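Long-range contact in DUF1254 domain-containing protein (Vibrio parahaemolyticus, PDB 3U07), which is of unknown function but probably carries a signal sequence and pairs a DUF1254 region with a DUF1214 region: residues Pro311-Arg317 with Ala420-Tyr426. The protein carries 2 engineered substitutions. Numbering follows the deposited sequence.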
# COMPACT_ATOMS: atom_id res chain seq x y z
N PRO A 311 -3.73 7.61 3.22
CA PRO A 311 -4.23 7.66 4.60
C PRO A 311 -5.74 7.70 4.86
O PRO A 311 -6.19 7.26 5.91
CB PRO A 311 -3.50 8.87 5.19
CG PRO A 311 -3.24 9.73 3.99
CD PRO A 311 -2.81 8.73 2.96
N ILE A 312 -6.52 8.22 3.91
CA ILE A 312 -7.96 8.29 4.09
C ILE A 312 -8.59 6.90 4.09
O ILE A 312 -9.68 6.70 4.64
CB ILE A 312 -8.63 9.17 2.99
CG1 ILE A 312 -10.11 9.41 3.33
CG2 ILE A 312 -8.51 8.50 1.63
CD1 ILE A 312 -10.79 10.43 2.43
N GLU A 313 -7.91 5.94 3.48
CA GLU A 313 -8.42 4.57 3.44
C GLU A 313 -7.86 3.80 4.62
O GLU A 313 -8.55 2.98 5.23
CB GLU A 313 -7.98 3.87 2.15
CG GLU A 313 -8.38 4.56 0.86
CD GLU A 313 -9.88 4.71 0.70
OE1 GLU A 313 -10.63 3.94 1.34
OE2 GLU A 313 -10.31 5.58 -0.08
N ALA A 314 -6.59 4.06 4.94
CA ALA A 314 -5.93 3.39 6.05
C ALA A 314 -4.73 4.19 6.55
O ALA A 314 -3.87 4.59 5.78
CB ALA A 314 -5.47 1.99 5.62
N SER A 315 -4.71 4.44 7.85
CA SER A 315 -3.61 5.16 8.48
C SER A 315 -3.09 4.24 9.57
O SER A 315 -3.75 3.28 9.94
CB SER A 315 -4.09 6.48 9.08
OG SER A 315 -4.36 7.43 8.08
N TYR A 316 -1.90 4.53 10.08
CA TYR A 316 -1.36 3.67 11.11
C TYR A 316 -0.47 4.41 12.09
O TYR A 316 -0.07 5.56 11.85
CB TYR A 316 -0.57 2.51 10.48
CG TYR A 316 0.85 2.85 10.11
CD1 TYR A 316 1.14 3.86 9.20
CD2 TYR A 316 1.92 2.18 10.71
CE1 TYR A 316 2.46 4.20 8.88
CE2 TYR A 316 3.24 2.51 10.41
CZ TYR A 316 3.50 3.52 9.50
OH TYR A 316 4.80 3.86 9.21
N ARG A 317 -0.19 3.75 13.20
CA ARG A 317 0.68 4.28 14.24
C ARG A 317 1.43 3.09 14.82
O ARG A 317 0.91 1.97 14.85
CB ARG A 317 -0.12 4.97 15.34
CG ARG A 317 -0.77 6.28 14.92
CD ARG A 317 0.27 7.35 14.57
NE ARG A 317 -0.37 8.65 14.37
CZ ARG A 317 -0.95 9.04 13.24
NH1 ARG A 317 -0.98 8.24 12.19
NH2 ARG A 317 -1.52 10.24 13.18
N ALA A 420 -7.05 14.67 11.30
CA ALA A 420 -6.04 14.66 12.36
C ALA A 420 -5.23 13.37 12.39
O ALA A 420 -4.02 13.40 12.64
CB ALA A 420 -6.71 14.90 13.71
N ILE A 421 -5.88 12.24 12.14
CA ILE A 421 -5.19 10.97 12.13
C ILE A 421 -4.35 10.86 10.85
O ILE A 421 -3.20 10.42 10.88
CB ILE A 421 -6.19 9.79 12.18
CG1 ILE A 421 -6.81 9.71 13.58
CG2 ILE A 421 -5.49 8.49 11.80
CD1 ILE A 421 -7.97 8.71 13.70
N GLN A 422 -4.94 11.28 9.73
CA GLN A 422 -4.27 11.24 8.43
C GLN A 422 -3.01 12.08 8.35
O GLN A 422 -2.01 11.65 7.77
CB GLN A 422 -5.22 11.74 7.34
CG GLN A 422 -6.39 10.84 7.00
CD GLN A 422 -7.34 11.51 6.02
OE1 GLN A 422 -6.91 12.06 5.00
NE2 GLN A 422 -8.63 11.48 6.32
N SER A 423 -3.05 13.27 8.93
CA SER A 423 -1.93 14.20 8.89
C SER A 423 -0.78 13.90 9.83
O SER A 423 0.31 14.46 9.69
CB SER A 423 -2.44 15.61 9.19
OG SER A 423 -2.85 15.71 10.55
N GLY A 424 -1.01 13.02 10.80
CA GLY A 424 0.03 12.70 11.75
C GLY A 424 -0.16 13.46 13.06
O GLY A 424 0.56 13.23 14.03
N GLU A 425 -1.14 14.36 13.09
CA GLU A 425 -1.41 15.14 14.30
C GLU A 425 -1.80 14.22 15.45
O GLU A 425 -1.15 14.21 16.50
CB GLU A 425 -2.52 16.16 14.02
CG GLU A 425 -2.78 17.14 15.15
CD GLU A 425 -3.78 18.22 14.78
OE1 GLU A 425 -4.84 17.87 14.20
OE2 GLU A 425 -3.53 19.40 15.07
N TYR A 426 -2.86 13.44 15.26
CA TYR A 426 -3.33 12.51 16.29
C TYR A 426 -2.18 11.63 16.76
O TYR A 426 -1.44 11.07 15.95
CB TYR A 426 -4.45 11.64 15.73
CG TYR A 426 -4.88 10.52 16.66
CD1 TYR A 426 -5.84 10.73 17.66
CD2 TYR A 426 -4.36 9.23 16.51
CE1 TYR A 426 -6.27 9.69 18.48
CE2 TYR A 426 -4.79 8.19 17.33
CZ TYR A 426 -5.74 8.42 18.30
OH TYR A 426 -6.19 7.38 19.08
O HOH W 1 -0.93 8.96 9.35
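A side-chain-to-backbone contact joins R317, on edge strand 315-319 of an antiparallel sheet, to the C-terminal end of helix 419-423, a short helix one residue after the neighbouring strand 408-417. The guanidinium lies nearly in plane with two backbone oxygens. Side-on, R317 NE reaches Y426 O at 3.1 Å. R317 NH2 bonds to the same Y426 O at 2.9 Å, arriving on a lone pair of that carbonyl. R317 NH2 also donates to I421 O, 2.9 Å away, at an N-H...O angle of 155°. A bend at chi2 (-65°) turns the chain back so that R317 NH1 hydrogen-bonds to Y316 O at 2.9 Å, which helps fix the group's rotation. A water bridges NH1 and I421 O. Where the helix ends, G424 takes a positive phi (100°), and its CA lies 3.2 Å from R317 NH2.

S315 CB rests on I421 CG2, and the Q422 side chain runs alongside I312 and over P311. Q422 NE2 is hydrogen-bonded to A417 O, outside the contact, while S315 OG donates back to P311 O. With carbonyl acceptors gathered at a helix C-terminus, the site should suit a cation, and the arginine's charge is probably met by main-chain dipoles without a carboxylate from either segment.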